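Local coordinates for protein ubiquitin-activating enzyme E1-like (Saccharomyces cerevisiae, PDB 3ONH) that serves, through its heterodimer with AOS1, as the E1 that activates the SUMO protein SMT3, this piece being its ubiquitin-fold domain, at residues L17-F25 / L58-G69; L28-P36 / I85-L93. All blocks are in the same frame, centred on the assembly; numbering follows the deposited sequence.

Contact 1: L17-F25 / L58-G69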
loop_
_atom_site.group_PDB
_atom_site.type_symbol
_atom_site.label_atom_id
_atom_site.label_comp_id
_atom_site.label_asym_id
_atom_site.label_seq_id
_atom_site.Cartn_x
_atom_site.Cartn_y
_atom_site.Cartn_z
ATOM N N LEU A 17 0.174 9.633 8.380
ATOM C CA LEU A 17 -1.075 8.929 8.175
ATOM C C LEU A 17 -2.179 9.950 7.935
ATOM O O LEU A 17 -3.072 9.729 7.118
ATOM C CB LEU A 17 -1.411 8.070 9.391
ATOM C CG LEU A 17 -2.409 6.935 9.152
ATOM C CD1 LEU A 17 -1.748 5.761 8.456
ATOM C CD2 LEU A 17 -3.016 6.489 10.465
ATOM N N ASN A 18 -2.102 11.072 8.638
ATOM C CA ASN A 18 -3.154 12.082 8.598
ATOM C C ASN A 18 -3.112 12.999 7.385
ATOM O O ASN A 18 -4.081 13.706 7.124
ATOM C CB ASN A 18 -3.135 12.941 9.866
ATOM C CG ASN A 18 -3.344 12.130 11.130
ATOM O OD1 ASN A 18 -3.768 10.977 11.082
ATOM N ND2 ASN A 18 -3.045 12.736 12.271
ATOM N N LYS A 19 -2.005 13.008 6.651
ATOM C CA LYS A 19 -1.880 13.926 5.520
ATOM C C LYS A 19 -1.710 13.218 4.185
ATOM O O LYS A 19 -2.024 13.778 3.138
ATOM C CB LYS A 19 -0.710 14.881 5.723
ATOM C CG LYS A 19 0.647 14.211 5.636
ATOM C CD LYS A 19 1.766 15.221 5.819
ATOM C CE LYS A 19 1.489 16.094 7.030
ATOM N NZ LYS A 19 2.542 17.132 7.283
ATOM N N MET A 20 -1.210 11.988 4.231
ATOM C CA MET A 20 -0.912 11.223 3.035
ATOM C C MET A 20 -2.198 10.864 2.302
ATOM O O MET A 20 -3.088 10.235 2.873
ATOM C CB MET A 20 -0.168 9.947 3.421
ATOM C CG MET A 20 1.193 9.773 2.774
ATOM S SD MET A 20 1.078 9.500 1.002
ATOM C CE MET A 20 2.677 8.771 0.663
ATOM N N LYS A 21 -2.303 11.273 1.042
ATOM C CA LYS A 21 -3.488 10.973 0.247
ATOM C C LYS A 21 -3.368 9.581 -0.324
ATOM O O LYS A 21 -2.265 9.101 -0.583
ATOM C CB LYS A 21 -3.685 11.999 -0.870
ATOM C CG LYS A 21 -4.347 13.286 -0.415
ATOM C CD LYS A 21 -3.920 14.458 -1.285
ATOM C CE LYS A 21 -4.002 14.120 -2.771
ATOM N NZ LYS A 21 -3.623 15.280 -3.632
ATOM N N LEU A 22 -4.512 8.929 -0.499
ATOM C CA LEU A 22 -4.559 7.566 -0.993
ATOM C C LEU A 22 -3.946 7.475 -2.384
ATOM O O LEU A 22 -3.157 6.572 -2.673
ATOM C CB LEU A 22 -6.005 7.081 -1.017
ATOM C CG LEU A 22 -6.229 5.658 -1.502
ATOM C CD1 LEU A 22 -5.385 4.698 -0.685
ATOM C CD2 LEU A 22 -7.696 5.301 -1.407
ATOM N N SER A 23 -4.309 8.421 -3.242
ATOM C CA SER A 23 -3.785 8.447 -4.600
ATOM C C SER A 23 -2.263 8.462 -4.591
ATOM O O SER A 23 -1.623 7.776 -5.386
ATOM C CB SER A 23 -4.322 9.662 -5.360
ATOM O OG SER A 23 -4.112 10.859 -4.631
ATOM N N ASP A 24 -1.686 9.251 -3.690
ATOM C CA ASP A 24 -0.238 9.354 -3.598
ATOM C C ASP A 24 0.372 8.073 -3.042
ATOM O O ASP A 24 1.447 7.656 -3.459
ATOM C CB ASP A 24 0.168 10.563 -2.754
ATOM C CG ASP A 24 -0.026 11.869 -3.491
ATOM O OD1 ASP A 24 -0.045 11.850 -4.737
ATOM O OD2 ASP A 24 -0.157 12.916 -2.827
ATOM N N PHE A 25 -0.322 7.450 -2.102
ATOM C CA PHE A 25 0.170 6.223 -1.499
ATOM C C PHE A 25 0.268 5.126 -2.549
ATOM O O PHE A 25 1.237 4.361 -2.584
ATOM C CB PHE A 25 -0.750 5.802 -0.359
ATOM C CG PHE A 25 -0.119 4.837 0.604
ATOM C CD1 PHE A 25 1.020 5.190 1.307
ATOM C CD2 PHE A 25 -0.679 3.589 0.824
ATOM C CE1 PHE A 25 1.597 4.314 2.201
ATOM C CE2 PHE A 25 -0.102 2.703 1.718
ATOM C CZ PHE A 25 1.037 3.070 2.410
ATOM N N LEU A 58 -11.963 6.835 -3.510
ATOM C CA LEU A 58 -11.381 7.374 -2.280
ATOM C C LEU A 58 -10.007 7.978 -2.560
ATOM O O LEU A 58 -9.172 8.112 -1.669
ATOM C CB LEU A 58 -11.278 6.277 -1.232
ATOM C CG LEU A 58 -12.596 5.635 -0.793
ATOM C CD1 LEU A 58 -12.294 4.340 -0.056
ATOM C CD2 LEU A 58 -13.386 6.593 0.076
ATOM N N ASN A 59 -9.794 8.334 -3.820
ATOM C CA ASN A 59 -8.538 8.885 -4.307
ATOM C C ASN A 59 -8.031 10.050 -3.470
ATOM O O ASN A 59 -6.835 10.158 -3.189
ATOM C CB ASN A 59 -8.743 9.368 -5.743
ATOM C CG ASN A 59 -7.506 9.231 -6.587
ATOM O OD1 ASN A 59 -6.888 8.167 -6.639
ATOM N ND2 ASN A 59 -7.141 10.307 -7.273
ATOM N N ASP A 60 -8.952 10.923 -3.077
ATOM C CA ASP A 60 -8.601 12.192 -2.457
ATOM C C ASP A 60 -8.649 12.168 -0.924
ATOM O O ASP A 60 -8.408 13.184 -0.279
ATOM C CB ASP A 60 -9.509 13.299 -2.995
ATOM C CG ASP A 60 -8.773 14.606 -3.190
ATOM O OD1 ASP A 60 -7.622 14.560 -3.679
ATOM O OD2 ASP A 60 -9.337 15.672 -2.854
ATOM N N ARG A 61 -8.954 11.008 -0.354
ATOM C CA ARG A 61 -9.012 10.835 1.093
ATOM C C ARG A 61 -7.621 10.516 1.624
ATOM O O ARG A 61 -6.827 9.894 0.926
ATOM C CB ARG A 61 -9.946 9.667 1.409
ATOM C CG ARG A 61 -10.990 9.932 2.473
ATOM C CD ARG A 61 -12.162 10.714 1.924
ATOM N NE ARG A 61 -11.949 12.144 2.055
ATOM C CZ ARG A 61 -12.257 12.842 3.143
ATOM N NH1 ARG A 61 -12.797 12.234 4.190
ATOM N NH2 ARG A 61 -12.025 14.144 3.186
ATOM N N THR A 62 -7.316 10.930 2.852
ATOM C CA THR A 62 -6.041 10.558 3.466
ATOM C C THR A 62 -6.158 9.180 4.092
ATOM O O THR A 62 -7.254 8.631 4.186
ATOM C CB THR A 62 -5.616 11.531 4.557
ATOM O OG1 THR A 62 -6.550 11.455 5.642
ATOM C CG2 THR A 62 -5.564 12.940 4.010
ATOM N N LEU A 63 -5.032 8.632 4.535
ATOM C CA LEU A 63 -5.001 7.247 4.995
ATOM C C LEU A 63 -5.814 7.043 6.272
ATOM O O LEU A 63 -6.462 6.016 6.452
ATOM C CB LEU A 63 -3.560 6.783 5.211
ATOM C CG LEU A 63 -2.651 6.803 3.991
ATOM C CD1 LEU A 63 -1.351 6.082 4.309
ATOM C CD2 LEU A 63 -3.355 6.147 2.836
ATOM N N SER A 64 -5.772 8.022 7.162
ATOM C CA SER A 64 -6.575 7.964 8.375
ATOM C C SER A 64 -8.049 8.231 8.078
ATOM O O SER A 64 -8.924 7.789 8.807
ATOM C CB SER A 64 -6.052 8.956 9.404
ATOM O OG SER A 64 -6.088 10.274 8.890
ATOM N N GLU A 65 -8.321 8.953 6.999
ATOM C CA GLU A 65 -9.699 9.240 6.616
ATOM C C GLU A 65 -10.414 7.996 6.080
ATOM O O GLU A 65 -11.639 7.893 6.158
ATOM C CB GLU A 65 -9.745 10.377 5.592
ATOM C CG GLU A 65 -9.659 11.773 6.196
ATOM C CD GLU A 65 -9.538 12.863 5.140
ATOM O OE1 GLU A 65 -9.139 12.552 4.001
ATOM O OE2 GLU A 65 -9.838 14.034 5.451
ATOM N N ILE A 66 -9.655 7.053 5.537
ATOM C CA ILE A 66 -10.234 5.779 5.121
ATOM C C ILE A 66 -9.997 4.710 6.182
ATOM O O ILE A 66 -10.119 3.519 5.924
ATOM C CB ILE A 66 -9.678 5.299 3.776
ATOM C CG1 ILE A 66 -8.185 5.028 3.896
ATOM C CG2 ILE A 66 -9.949 6.323 2.693
ATOM C CD1 ILE A 66 -7.532 4.667 2.586
ATOM N N ASN A 67 -9.651 5.160 7.376
ATOM C CA ASN A 67 -9.560 4.297 8.537
ATOM C C ASN A 67 -8.454 3.256 8.496
ATOM O O ASN A 67 -8.662 2.094 8.841
ATOM C CB ASN A 67 -10.902 3.630 8.806
ATOM C CG ASN A 67 -11.339 3.817 10.225
ATOM O OD1 ASN A 67 -12.348 4.465 10.495
ATOM N ND2 ASN A 67 -10.561 3.285 11.155
ATOM N N LEU A 68 -7.280 3.680 8.059
ATOM C CA LEU A 68 -6.089 2.867 8.206
ATOM C C LEU A 68 -5.341 3.440 9.391
ATOM O O LEU A 68 -5.442 4.627 9.663
ATOM C CB LEU A 68 -5.226 2.954 6.955
ATOM C CG LEU A 68 -5.812 2.387 5.666
ATOM C CD1 LEU A 68 -4.906 2.731 4.498
ATOM C CD2 LEU A 68 -6.010 0.886 5.781
ATOM N N GLY A 69 -4.603 2.606 10.108
ATOM C CA GLY A 69 -3.834 3.097 11.235
ATOM C C GLY A 69 -2.749 2.133 11.659
ATOM O O GLY A 69 -2.441 1.174 10.953
HETATM O O HOH W 1 -6.653 13.426 7.637
HETATM O O HOH W 2 -5.710 12.649 -5.084
#

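Contact 2: L28-P36 / I85-L93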
loop_
_atom_site.group_PDB
_atom_site.type_symbol
_atom_site.label_atom_id
_atom_site.label_comp_id
_atom_site.label_asym_id
_atom_site.label_seq_id
_atom_site.Cartn_x
_atom_site.Cartn_y
_atom_site.Cartn_z
ATOM N N LEU A 28 3.190 5.670 -4.949
ATOM C CA LEU A 28 4.395 5.373 -4.180
ATOM C C LEU A 28 4.706 3.885 -4.170
ATOM O O LEU A 28 5.828 3.466 -4.438
ATOM C CB LEU A 28 4.193 5.833 -2.740
ATOM C CG LEU A 28 5.381 6.357 -1.934
ATOM C CD1 LEU A 28 5.014 6.376 -0.462
ATOM C CD2 LEU A 28 6.621 5.518 -2.158
ATOM N N ILE A 29 3.710 3.080 -3.831
ATOM C CA ILE A 29 3.928 1.648 -3.716
ATOM C C ILE A 29 4.122 1.015 -5.088
ATOM O O ILE A 29 4.982 0.157 -5.280
ATOM C CB ILE A 29 2.770 0.978 -2.973
ATOM C CG1 ILE A 29 2.671 1.554 -1.557
ATOM C CG2 ILE A 29 2.972 -0.522 -2.937
ATOM C CD1 ILE A 29 1.470 1.087 -0.786
ATOM N N ARG A 30 3.327 1.452 -6.052
ATOM C CA ARG A 30 3.441 0.932 -7.403
ATOM C C ARG A 30 4.837 1.166 -7.970
ATOM O O ARG A 30 5.465 0.246 -8.475
ATOM C CB ARG A 30 2.400 1.566 -8.320
ATOM C CG ARG A 30 2.459 1.062 -9.752
ATOM C CD ARG A 30 1.722 1.994 -10.694
ATOM N NE ARG A 30 0.272 1.901 -10.561
ATOM C CZ ARG A 30 -0.526 2.931 -10.289
ATOM N NH1 ARG A 30 -0.016 4.142 -10.105
ATOM N NH2 ARG A 30 -1.839 2.747 -10.195
ATOM N N GLU A 31 5.325 2.397 -7.894
ATOM C CA GLU A 31 6.625 2.711 -8.487
ATOM C C GLU A 31 7.783 2.054 -7.733
ATOM O O GLU A 31 8.716 1.538 -8.341
ATOM C CB GLU A 31 6.830 4.223 -8.574
ATOM C CG GLU A 31 5.724 4.952 -9.334
ATOM C CD GLU A 31 6.038 5.138 -10.816
ATOM O OE1 GLU A 31 5.174 5.677 -11.547
ATOM O OE2 GLU A 31 7.151 4.756 -11.249
ATOM N N LYS A 32 7.710 2.065 -6.408
ATOM C CA LYS A 32 8.772 1.508 -5.576
ATOM C C LYS A 32 9.030 0.031 -5.862
ATOM O O LYS A 32 10.186 -0.390 -5.928
ATOM C CB LYS A 32 8.469 1.738 -4.090
ATOM C CG LYS A 32 9.358 0.974 -3.119
ATOM C CD LYS A 32 10.709 1.634 -2.919
ATOM C CE LYS A 32 11.503 0.937 -1.816
ATOM N NZ LYS A 32 12.810 1.587 -1.555
ATOM N N TYR A 33 7.968 -0.753 -6.047
ATOM C CA TYR A 33 8.125 -2.197 -6.235
ATOM C C TYR A 33 7.823 -2.679 -7.655
ATOM O O TYR A 33 7.793 -3.878 -7.909
ATOM C CB TYR A 33 7.284 -2.981 -5.219
ATOM C CG TYR A 33 7.520 -2.562 -3.793
ATOM C CD1 TYR A 33 8.682 -2.919 -3.126
ATOM C CD2 TYR A 33 6.581 -1.803 -3.110
ATOM C CE1 TYR A 33 8.902 -2.523 -1.819
ATOM C CE2 TYR A 33 6.790 -1.414 -1.805
ATOM C CZ TYR A 33 7.950 -1.775 -1.166
ATOM O OH TYR A 33 8.157 -1.377 0.130
ATOM N N SER A 34 7.589 -1.746 -8.571
ATOM C CA SER A 34 7.415 -2.061 -9.989
ATOM C C SER A 34 6.161 -2.864 -10.285
ATOM O O SER A 34 6.213 -3.883 -10.973
ATOM C CB SER A 34 8.646 -2.781 -10.532
ATOM O OG SER A 34 9.803 -2.016 -10.247
ATOM N N TYR A 35 5.036 -2.412 -9.751
ATOM C CA TYR A 35 3.747 -2.950 -10.150
ATOM C C TYR A 35 3.318 -2.223 -11.416
ATOM O O TYR A 35 3.890 -1.194 -11.762
ATOM C CB TYR A 35 2.707 -2.764 -9.044
ATOM C CG TYR A 35 2.888 -3.698 -7.877
ATOM C CD1 TYR A 35 2.335 -4.972 -7.888
ATOM C CD2 TYR A 35 3.594 -3.300 -6.755
ATOM C CE1 TYR A 35 2.495 -5.829 -6.826
ATOM C CE2 TYR A 35 3.758 -4.152 -5.683
ATOM C CZ TYR A 35 3.213 -5.414 -5.729
ATOM O OH TYR A 35 3.381 -6.264 -4.663
ATOM N N PRO A 36 2.318 -2.766 -12.122
ATOM C CA PRO A 36 1.794 -2.123 -13.331
ATOM C C PRO A 36 0.800 -1.024 -12.978
ATOM O O PRO A 36 0.673 -0.666 -11.811
ATOM C CB PRO A 36 1.058 -3.258 -14.041
ATOM C CG PRO A 36 1.427 -4.515 -13.301
ATOM C CD PRO A 36 1.737 -4.098 -11.918
ATOM N N ILE A 85 2.756 -11.917 -13.133
ATOM C CA ILE A 85 2.320 -10.807 -12.315
ATOM C C ILE A 85 3.450 -10.404 -11.403
ATOM O O ILE A 85 4.317 -11.213 -11.097
ATOM C CB ILE A 85 1.148 -11.221 -11.424
ATOM C CG1 ILE A 85 1.505 -12.480 -10.637
ATOM C CG2 ILE A 85 -0.075 -11.488 -12.255
ATOM C CD1 ILE A 85 0.370 -13.005 -9.791
ATOM N N ARG A 86 3.444 -9.150 -10.964
ATOM C CA ARG A 86 4.322 -8.756 -9.876
ATOM C C ARG A 86 3.758 -9.394 -8.608
ATOM O O ARG A 86 2.587 -9.221 -8.295
ATOM C CB ARG A 86 4.365 -7.230 -9.744
ATOM C CG ARG A 86 5.293 -6.715 -8.657
ATOM C CD ARG A 86 6.747 -7.026 -8.962
ATOM N NE ARG A 86 7.163 -6.436 -10.226
ATOM C CZ ARG A 86 8.364 -6.603 -10.759
ATOM N NH1 ARG A 86 9.261 -7.344 -10.131
ATOM N NH2 ARG A 86 8.663 -6.035 -11.917
ATOM N N LYS A 87 4.581 -10.149 -7.893
ATOM C CA LYS A 87 4.131 -10.809 -6.674
ATOM C C LYS A 87 3.492 -9.814 -5.705
ATOM O O LYS A 87 4.000 -8.719 -5.515
ATOM C CB LYS A 87 5.304 -11.519 -6.003
ATOM C CG LYS A 87 4.918 -12.385 -4.817
ATOM C CD LYS A 87 6.085 -13.271 -4.412
ATOM C CE LYS A 87 5.799 -14.056 -3.150
ATOM N NZ LYS A 87 7.027 -14.743 -2.678
ATOM N N ALA A 88 2.379 -10.207 -5.095
ATOM C CA ALA A 88 1.668 -9.326 -4.174
ATOM C C ALA A 88 2.509 -9.074 -2.937
ATOM O O ALA A 88 3.377 -9.871 -2.600
ATOM C CB ALA A 88 0.317 -9.927 -3.788
ATOM N N ILE A 89 2.256 -7.962 -2.258
ATOM C CA ILE A 89 2.997 -7.652 -1.055
ATOM C C ILE A 89 2.044 -7.240 0.060
ATOM O O ILE A 89 1.079 -6.522 -0.175
ATOM C CB ILE A 89 4.035 -6.557 -1.326
ATOM C CG1 ILE A 89 4.881 -6.295 -0.080
ATOM C CG2 ILE A 89 3.356 -5.276 -1.787
ATOM C CD1 ILE A 89 6.004 -5.301 -0.296
ATOM N N GLU A 90 2.306 -7.732 1.267
ATOM C CA GLU A 90 1.545 -7.340 2.440
ATOM C C GLU A 90 2.390 -6.387 3.244
ATOM O O GLU A 90 3.452 -6.758 3.739
ATOM C CB GLU A 90 1.188 -8.548 3.304
ATOM C CG GLU A 90 -0.025 -9.326 2.821
ATOM C CD GLU A 90 -0.693 -10.122 3.938
ATOM O OE1 GLU A 90 -0.452 -9.801 5.119
ATOM O OE2 GLU A 90 -1.459 -11.064 3.639
ATOM N N LEU A 91 1.918 -5.155 3.364
ATOM C CA LEU A 91 2.646 -4.124 4.086
ATOM C C LEU A 91 1.982 -3.777 5.418
ATOM O O LEU A 91 0.817 -3.375 5.468
ATOM C CB LEU A 91 2.803 -2.869 3.220
ATOM C CG LEU A 91 3.667 -3.034 1.968
ATOM C CD1 LEU A 91 3.437 -1.908 1.004
ATOM C CD2 LEU A 91 5.125 -3.117 2.347
ATOM N N PHE A 92 2.751 -3.934 6.489
ATOM C CA PHE A 92 2.321 -3.602 7.833
ATOM C C PHE A 92 2.579 -2.121 8.085
ATOM O O PHE A 92 3.693 -1.650 7.887
ATOM C CB PHE A 92 3.119 -4.446 8.835
ATOM C CG PHE A 92 2.689 -4.272 10.266
ATOM C CD1 PHE A 92 1.830 -5.184 10.857
ATOM C CD2 PHE A 92 3.155 -3.211 11.028
ATOM C CE1 PHE A 92 1.432 -5.034 12.173
ATOM C CE2 PHE A 92 2.754 -3.053 12.347
ATOM C CZ PHE A 92 1.893 -3.971 12.916
ATOM N N LEU A 93 1.555 -1.391 8.516
ATOM C CA LEU A 93 1.704 0.024 8.830
ATOM C C LEU A 93 2.163 0.221 10.267
ATOM O O LEU A 93 1.408 -0.002 11.217
ATOM C CB LEU A 93 0.394 0.792 8.608
ATOM C CG LEU A 93 -0.270 0.679 7.238
ATOM C CD1 LEU A 93 -1.420 1.670 7.118
ATOM C CD2 LEU A 93 0.756 0.930 6.150
#

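Contact 1: L17-F25 / L58-G69
Leu63 and Phe25 illustrate how a loop without regular structure can be pinned to a helix. Leu63 CD1 lies over the middle of the Phe25 ring, 4.0 Å from its centroid and 11° off the ring normal, a CH-pi contact between side chains crossing at about a right angle. This is the tightly packed side. Leu63 chi1 of -61° places CG beside the backbone N, and with chi2 near 180° CD1 is carried over the ring, while CG rests against Met20 CB and CB against Leu17 CD1. Leu17 continues the seam, its CD2 3.2 Å from Leu68 O, and Leu22 presses CD1 to 3.9 Å from Ile66 CD1. Ile10 and Leu12 of strand 6-12 touch Phe25 and Leu17.

Main-chain bonds fix the register around a single bridge between Lys21 and Thr62. Leu22 N donates to Arg61 O at 2.9 Å, Ser23 N to Asn59 O, and Ser64 N to Leu17 O.

The solvent side is looser. A water donates to Asn18 O (2.6 Å) and also binds Thr62 OG1, and Lys21 NZ stays 4.1 Å from Asp60 OD1, beyond a salt bridge. Thr62 N donates to Glu65 OE1 at 2.7 Å, while a weak return bond from Glu65 N to Thr62 OG1 gives a reciprocal pairing like a capping box around a single helical turn. This Thr-Leu-Ser turn, placed between strands 48-52 and 73-78 and held against the helix, recalls the corresponding loop of ubiquitin and is consistent with the ubiquitin-like beta-grasp fold expected of this domain.

Contact 2: L28-P36 / I85-L93
Torsions of Arg86 and Tyr35 bring the methylenes of a strand residue over the face of a post-helical ring. Arg86 CG stands opposite the main-chain nitrogen (chi1 -178°), and bends at chi2 and chi3 then turn the chain back toward the helix end. Tyr35 CG sits beside its own nitrogen (chi1 -74°), which lays the ring against that bend. Arg86 CG comes over one face of the ring, 3.6 Å from the centroid, while the guanidinium stands steeply to the ring, the planes 78° apart. Its NE donates to Ser34 O at 2.8 Å, reaching the oxygen from above the carbonyl plane, and NH1 is held by Val111 O. Ser34, with positive phi, belongs to a Schellman motif: Tyr35 N bonds Arg30 O, and Ser34 N bonds Glu31 O weakly.

At the far end of the ring, Tyr35 OH makes a weak hydrogen bond to Lys87 O, 2.7 Å away. Ile89 places CD1 over one face of Tyr33, 4.2 Å from the centroid, while Lys32 CG covers the opposite face; Tyr33 OH bonds Pro107 O. Farther along, Ile29 CD1 and Leu91 CD1 meet tip to tip at 4.0 Å.

Replacing Arg86 with alanine would probably leave Ser34 O and Val111 O without the N-H groups of this one side chain and, by removing CG, partly uncover the Tyr35 face. The chemistry is divided: apolar branches and ring faces join helix to strand in the interior, whereas at the helix end one arginine, using methylene and N-H groups together, ties two carbonyl oxygens from separate parts of the chain.

Overall arrangement
The two contacts secure the same helix, 22-33, at its two ends. Contact 1 holds its start and the preceding helix 14-19 to the loop between strands 48-52 and 73-78; contact 2 holds its end against strand 84-95. Their centres lie about 17 Å apart, on opposite sides of the chain's centre, yet they meet where Met20 packs on Leu28 and where Leu68 and Gly69 reach Leu93. Along the chain the segments alternate, 17-25, 28-36, 58-69, then 85-93, so the chain spans they close interlock, each enclosing one segment of the other contact. Contact 2 seats the helix on the mixed sheet of this ubiquitin-fold domain, while contact 1 fastens its start to the loop.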